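Local coordinates for protein cysteine protease (Xylella fastidiosa, PDB 3OIS) that binds uridine-5'-diphosphate and probably cleaves peptide bonds as a papain-family cysteine protease, at residues A124-G129 with D282-K287; A80-A85 with P203-F208. All blocks are in the same frame, centred on the assembly; numbering follows the deposited sequence. Where two conformers were deposited one is given.

Contact 1 of 2, residues A124-G129 with D282-K287; sequences AMIRDG and DFWVIK. With UDP (uridine-5'-diphosphate), chain E.
Arg127, in the first turn of helix 126-135, reaches along the indole of Trp284 on strand 280-287. Its CB lies 4.1 Å from Trp284 CZ2, at an oblique approach to the ring. A chi1 of 74° sets CG between the backbone N and the carbonyl carbon, and a bend at chi3 (-54°) turns the guanidinium back until Trp284 CZ2 lies over one of its faces. At the tip, NH1 is hydrogen-bonded to the carbonyl O of Ile39, while NH2 forms a salt bridge with Asp44 and comes 3.5 Å from O3' of the bound UDP. The first two of these partners hold the group; the ribose carbon C2' is a neighbour at its edge, in plane.

The other half of the indole meets Ile126, whose CG2 is 3.5 Å from Trp284 CD1. CG2 is directed there by standing anti to the backbone N, and isoleucine and indole pass one another, pointing opposite ways. Two residues before Trp284, the carbonyl O of Asp282 lies 3.7 Å from Ile126 CD1. The indole is fixed in rotation by a hydrogen bond from NE1 to Asp38, and UDP O2 approaches its edge near the ring plane. Arg127 thus belongs to the observed UDP pocket, and Trp284 packs behind it where helix 126-135 meets strand 280-287 of the sheet in this papain-like fold.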
loop_
_atom_site.group_PDB
_atom_site.type_symbol
_atom_site.label_atom_id
_atom_site.label_comp_id
_atom_site.label_asym_id
_atom_site.label_seq_id
_atom_site.Cartn_x
_atom_site.Cartn_y
_atom_site.Cartn_z
ATOM N N ALA A 124 9.777 2.652 -2.094
ATOM C CA ALA A 124 9.957 1.256 -2.443
ATOM C C ALA A 124 8.955 0.818 -3.523
ATOM O O ALA A 124 7.881 1.459 -3.716
ATOM C CB ALA A 124 9.782 0.377 -1.119
ATOM N N MET A 125 9.295 -0.277 -4.210
ATOM C CA MET A 125 8.387 -0.911 -5.140
ATOM C C MET A 125 7.543 -1.889 -4.327
ATOM O O MET A 125 8.032 -2.558 -3.418
ATOM C CB MET A 125 9.178 -1.692 -6.207
ATOM C CG MET A 125 10.029 -0.762 -7.074
ATOM S SD MET A 125 11.027 -1.889 -8.175
ATOM C CE MET A 125 11.850 -0.597 -9.140
ATOM N N ILE A 126 6.256 -1.912 -4.634
ATOM C CA ILE A 126 5.336 -2.941 -4.056
ATOM C C ILE A 126 5.882 -4.349 -4.167
ATOM O O ILE A 126 5.883 -5.126 -3.159
ATOM C CB ILE A 126 3.939 -2.847 -4.680
ATOM C CG1 ILE A 126 3.427 -1.431 -4.324
ATOM C CG2 ILE A 126 3.025 -3.973 -4.018
ATOM C CD1 ILE A 126 2.174 -1.129 -5.097
ATOM N N ARG A 127 6.455 -4.644 -5.331
ATOM C CA ARG A 127 6.924 -5.993 -5.548
ATOM C C ARG A 127 8.037 -6.358 -4.556
ATOM O O ARG A 127 8.225 -7.547 -4.194
ATOM C CB ARG A 127 7.373 -6.220 -6.986
ATOM C CG ARG A 127 8.770 -5.526 -7.347
ATOM C CD ARG A 127 9.248 -5.804 -8.825
ATOM N NE ARG A 127 9.226 -7.214 -8.894
ATOM C CZ ARG A 127 8.441 -7.957 -9.690
ATOM N NH1 ARG A 127 7.786 -7.451 -10.774
ATOM N NH2 ARG A 127 8.405 -9.271 -9.437
ATOM N N ASP A 128 8.785 -5.366 -4.095
ATOM C CA ASP A 128 9.865 -5.627 -3.151
ATOM C C ASP A 128 9.330 -5.777 -1.697
ATOM O O ASP A 128 9.783 -6.625 -0.957
ATOM C CB ASP A 128 10.888 -4.468 -3.180
ATOM C CG ASP A 128 11.709 -4.498 -4.454
ATOM O OD1 ASP A 128 11.735 -5.584 -5.119
ATOM O OD2 ASP A 128 12.336 -3.462 -4.776
ATOM N N GLY A 129 8.285 -5.009 -1.363
ATOM C CA GLY A 129 7.585 -5.253 -0.077
ATOM C C GLY A 129 7.025 -6.676 -0.084
ATOM O O GLY A 129 7.071 -7.338 0.931
ATOM N N ASP A 282 0.355 -1.654 -10.879
ATOM C CA ASP A 282 0.971 -2.517 -9.868
ATOM C C ASP A 282 -0.058 -2.983 -8.828
ATOM O O ASP A 282 0.120 -2.817 -7.619
ATOM C CB ASP A 282 2.261 -1.902 -9.237
ATOM C CG ASP A 282 3.332 -1.634 -10.311
ATOM O OD1 ASP A 282 3.440 -2.488 -11.246
ATOM O OD2 ASP A 282 3.891 -0.492 -10.337
ATOM N N PHE A 283 -1.087 -3.598 -9.376
ATOM C CA PHE A 283 -2.185 -4.194 -8.577
ATOM C C PHE A 283 -1.759 -5.603 -8.175
ATOM O O PHE A 283 -1.500 -6.412 -9.053
ATOM C CB PHE A 283 -3.412 -4.325 -9.483
ATOM C CG PHE A 283 -3.960 -2.991 -9.970
ATOM C CD1 PHE A 283 -4.870 -2.285 -9.200
ATOM C CD2 PHE A 283 -3.441 -2.382 -11.102
ATOM C CE1 PHE A 283 -5.317 -1.067 -9.545
ATOM C CE2 PHE A 283 -3.891 -1.076 -11.497
ATOM C CZ PHE A 283 -4.878 -0.434 -10.750
ATOM N N TRP A 284 -1.675 -5.896 -6.884
ATOM C CA TRP A 284 -1.167 -7.210 -6.357
ATOM C C TRP A 284 -2.076 -7.710 -5.257
ATOM O O TRP A 284 -2.602 -6.894 -4.424
ATOM C CB TRP A 284 0.142 -7.046 -5.652
ATOM C CG TRP A 284 1.321 -6.842 -6.607
ATOM C CD1 TRP A 284 1.939 -5.667 -6.859
ATOM C CD2 TRP A 284 2.078 -7.881 -7.273
ATOM N NE1 TRP A 284 3.070 -5.899 -7.697
ATOM C CE2 TRP A 284 3.161 -7.248 -7.933
ATOM C CE3 TRP A 284 1.980 -9.290 -7.321
ATOM C CZ2 TRP A 284 4.102 -7.977 -8.681
ATOM C CZ3 TRP A 284 2.891 -10.032 -8.123
ATOM C CH2 TRP A 284 3.928 -9.360 -8.775
ATOM N N VAL A 285 -2.195 -9.041 -5.244
ATOM C CA VAL A 285 -2.930 -9.811 -4.181
ATOM C C VAL A 285 -1.939 -10.722 -3.510
ATOM O O VAL A 285 -1.108 -11.354 -4.191
ATOM C CB VAL A 285 -4.010 -10.706 -4.792
ATOM C CG1 VAL A 285 -4.858 -11.381 -3.672
ATOM C CG2 VAL A 285 -4.856 -9.925 -5.690
ATOM N N ILE A 286 -2.010 -10.840 -2.178
ATOM C CA ILE A 286 -1.181 -11.742 -1.500
ATOM C C ILE A 286 -2.064 -12.844 -0.845
ATOM O O ILE A 286 -3.241 -12.639 -0.583
ATOM C CB ILE A 286 -0.339 -10.981 -0.477
ATOM C CG1 ILE A 286 -1.222 -10.308 0.642
ATOM C CG2 ILE A 286 0.598 -9.924 -1.269
ATOM C CD1 ILE A 286 -0.368 -9.950 1.829
ATOM N N LYS A 287 -1.436 -13.972 -0.604
ATOM C CA LYS A 287 -2.109 -15.062 0.142
ATOM C C LYS A 287 -1.150 -15.815 0.987
ATOM O O LYS A 287 0.023 -16.031 0.618
ATOM C CB LYS A 287 -2.739 -16.045 -0.841
ATOM C CG LYS A 287 -3.866 -16.877 -0.182
ATOM C CD LYS A 287 -4.351 -17.944 -1.196
HETATM N N1 UDP E . 6.572 -15.040 -8.277
HETATM C C2 UDP E . 5.299 -14.544 -8.226
HETATM N N3 UDP E . 4.463 -14.989 -7.208
HETATM C C4 UDP E . 4.892 -15.884 -6.282
HETATM C C5 UDP E . 6.185 -16.435 -6.348
HETATM C C6 UDP E . 7.045 -15.892 -7.314
HETATM O O2 UDP E . 4.880 -13.743 -9.001
HETATM O O4 UDP E . 4.022 -16.295 -5.448
HETATM C "C1'" UDP E . 7.386 -14.620 -9.470
HETATM C "C2'" UDP E . 7.886 -13.193 -9.410
HETATM O "O2'" UDP E . 8.011 -12.790 -10.772
HETATM C "C3'" UDP E . 9.222 -13.441 -8.830
HETATM C "C4'" UDP E . 9.679 -14.710 -9.584
HETATM O "O4'" UDP E . 8.487 -15.519 -9.668
HETATM O "O3'" UDP E . 10.049 -12.343 -9.209
HETATM C "C5'" UDP E . 10.832 -15.387 -8.848
HETATM O "O5'" UDP E . 10.330 -15.787 -7.574
HETATM P PA UDP E . 11.004 -16.812 -6.660
HETATM O O1A UDP E . 10.538 -16.757 -5.257
HETATM O O2A UDP E . 11.007 -18.166 -7.282
HETATM O O3A UDP E . 12.518 -16.215 -6.738
HETATM P PB UDP E . 13.879 -16.448 -5.896
HETATM O O1B UDP E . 14.925 -16.751 -6.867
HETATM O O2B UDP E . 14.041 -15.215 -5.170
HETATM O O3B UDP E . 13.776 -17.569 -4.908
#

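Contact 2 of 2, residues A80-A85 with P203-F208; sequences ANALAA and PFVFGF
The long helix 78-93 corresponds to the central helix of the papain-like fold, and here its residues Ala82 and Leu83 rest on Val205 of strand 204-211. All three are buried, and the backbones come close: the CA atoms of Ala82 and Val205 are 6.3 Å apart, a spacing that the small methyl of alanine permits.

In the conformer described, one of two deposited, Val205 meets the helix with both branches. Its CG1, anti to the carbonyl carbon at a chi1 of -70°, lies 3.7 Å from Ala82 CB and equally close to the carbonyl O of Ala82, so this methyl touches both the side chain and the main chain of that helical residue. The other branch, CG2, faces Leu83, with CD2 of the leucine 4.0 Å away. Leu83 CD2 also approaches CG1, at 4.1 Å, which places it across the fork of the valine, and the two side chains run roughly perpendicular. Which methyl touches what is less certain than the closeness of the residues. The segments meet by van der Waals contact, without a hydrogen bond, and bury a modest 118 Å² in total.

The same side chains have further apolar neighbours: Val205 also touches Leu240 of strand 233-245 and Ile126, and Leu83 touches Ile130 and Leu133 of helix 126-135. A small aliphatic core therefore forms where two helices and the antiparallel sheet come together. In papain-family enzymes the catalytic cysteine is carried at the N-terminal end of this central helix, and the arrangement is that of the seam between their helical and β-sheet domains.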
loop_
_atom_site.group_PDB
_atom_site.type_symbol
_atom_site.label_atom_id
_atom_site.label_comp_id
_atom_site.label_asym_id
_atom_site.label_seq_id
_atom_site.Cartn_x
_atom_site.Cartn_y
_atom_site.Cartn_z
ATOM N N ALA A 80 4.715 -0.166 2.651
ATOM C CA ALA A 80 4.699 -1.022 3.837
ATOM C C ALA A 80 3.394 -0.884 4.593
ATOM O O ALA A 80 2.950 -1.856 5.299
ATOM C CB ALA A 80 5.790 -0.593 4.724
ATOM N N ASN A 81 2.809 0.313 4.529
ATOM C CA ASN A 81 1.498 0.548 5.179
ATOM C C ASN A 81 0.350 -0.189 4.498
ATOM O O ASN A 81 -0.478 -0.862 5.182
ATOM C CB ASN A 81 1.171 2.040 5.286
ATOM C CG ASN A 81 1.928 2.718 6.386
ATOM O OD1 ASN A 81 3.204 2.884 6.321
ATOM N ND2 ASN A 81 1.225 3.114 7.406
ATOM N N ALA A 82 0.336 -0.158 3.156
ATOM C CA ALA A 82 -0.640 -0.876 2.383
ATOM C C ALA A 82 -0.464 -2.394 2.612
ATOM O O ALA A 82 -1.439 -3.093 2.832
ATOM C CB ALA A 82 -0.522 -0.556 0.871
ATOM N N LEU A 83 0.790 -2.887 2.559
ATOM C CA LEU A 83 1.019 -4.295 2.700
ATOM C C LEU A 83 0.807 -4.793 4.137
ATOM O O LEU A 83 0.312 -5.941 4.325
ATOM C CB LEU A 83 2.441 -4.641 2.240
ATOM C CG LEU A 83 2.559 -4.628 0.701
ATOM C CD1 LEU A 83 4.140 -4.701 0.278
ATOM C CD2 LEU A 83 1.751 -5.796 0.002
ATOM N N ALA A 84 1.153 -3.982 5.148
ATOM C CA ALA A 84 0.851 -4.315 6.578
ATOM C C ALA A 84 -0.630 -4.585 6.715
ATOM O O ALA A 84 -1.013 -5.591 7.373
ATOM C CB ALA A 84 1.253 -3.190 7.508
ATOM N N ALA A 85 -1.444 -3.739 6.086
ATOM C CA ALA A 85 -2.918 -3.884 6.172
ATOM C C ALA A 85 -3.398 -5.149 5.422
ATOM O O ALA A 85 -4.333 -5.854 5.873
ATOM C CB ALA A 85 -3.656 -2.565 5.695
ATOM N N PRO A 203 -8.899 -8.118 -0.740
ATOM C CA PRO A 203 -8.395 -6.761 -1.034
ATOM C C PRO A 203 -7.161 -6.860 -1.948
ATOM O O PRO A 203 -6.490 -7.904 -1.988
ATOM C CB PRO A 203 -7.891 -6.287 0.322
ATOM C CG PRO A 203 -8.583 -7.026 1.231
ATOM C CD PRO A 203 -8.548 -8.467 0.633
ATOM N N PHE A 204 -6.812 -5.703 -2.559
ATOM C CA PHE A 204 -5.535 -5.688 -3.318
ATOM C C PHE A 204 -4.828 -4.374 -3.040
ATOM O O PHE A 204 -5.455 -3.395 -2.618
ATOM C CB PHE A 204 -5.857 -5.860 -4.843
ATOM C CG PHE A 204 -6.779 -4.839 -5.398
ATOM C CD1 PHE A 204 -6.311 -3.601 -5.858
ATOM C CD2 PHE A 204 -8.125 -5.153 -5.622
ATOM C CE1 PHE A 204 -7.194 -2.645 -6.355
ATOM C CE2 PHE A 204 -9.018 -4.179 -6.211
ATOM C CZ PHE A 204 -8.518 -2.949 -6.602
ATOM N N VAL A 205 -3.511 -4.404 -3.217
ATOM C CA VAL A 205 -2.712 -3.190 -3.086
ATOM C C VAL A 205 -2.375 -2.732 -4.466
ATOM O O VAL A 205 -2.296 -3.550 -5.382
ATOM C CB VAL A 205 -1.385 -3.378 -2.323
ATOM C CG1 VAL A 205 -1.660 -3.636 -0.845
ATOM C CG2 VAL A 205 -0.520 -4.443 -3.001
ATOM N N PHE A 206 -2.283 -1.401 -4.613
ATOM C CA PHE A 206 -1.835 -0.832 -5.878
ATOM C C PHE A 206 -1.244 0.512 -5.678
ATOM O O PHE A 206 -1.294 1.063 -4.578
ATOM C CB PHE A 206 -2.988 -0.754 -6.879
ATOM C CG PHE A 206 -4.000 0.307 -6.557
ATOM C CD1 PHE A 206 -4.948 0.083 -5.505
ATOM C CD2 PHE A 206 -3.999 1.504 -7.232
ATOM C CE1 PHE A 206 -5.923 1.112 -5.227
ATOM C CE2 PHE A 206 -4.914 2.550 -6.969
ATOM C CZ PHE A 206 -5.921 2.347 -5.979
ATOM N N GLY A 207 -0.598 1.011 -6.739
ATOM C CA GLY A 207 0.162 2.251 -6.707
ATOM C C GLY A 207 -0.549 3.264 -7.589
ATOM O O GLY A 207 -1.218 2.917 -8.590
ATOM N N PHE A 208 -0.473 4.540 -7.290
ATOM C CA PHE A 208 -1.032 5.476 -8.212
ATOM C C PHE A 208 -0.325 6.844 -8.152
ATOM O O PHE A 208 0.336 7.195 -7.130
ATOM C CB PHE A 208 -2.563 5.641 -7.981
ATOM C CG PHE A 208 -2.968 6.206 -6.633
ATOM C CD1 PHE A 208 -3.017 5.399 -5.457
ATOM C CD2 PHE A 208 -3.370 7.552 -6.537
ATOM C CE1 PHE A 208 -3.512 5.952 -4.234
ATOM C CE2 PHE A 208 -3.867 8.093 -5.322
ATOM C CZ PHE A 208 -3.886 7.306 -4.165
#

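Following the chain from the N terminus, segment 80-85 comes first, then 124-129, 203-208 and 282-287. Contact 2 closes a loop from the first to the third, and contact 1 one from the second to the fourth, so the two closures cross. Their centres are about 7 Å apart. Strands 204-211 and 280-287 are antiparallel neighbours in one sheet, joined by a probable hydrogen bond from Trp284 N to Val205 O (2.9 Å). On the helical side, Gly129 CA packs 3.5 Å from Leu83 CD1. Helices 78-93 and 126-135 thus touch each other and both pack on the paired strands, tying the helical part to the sheet.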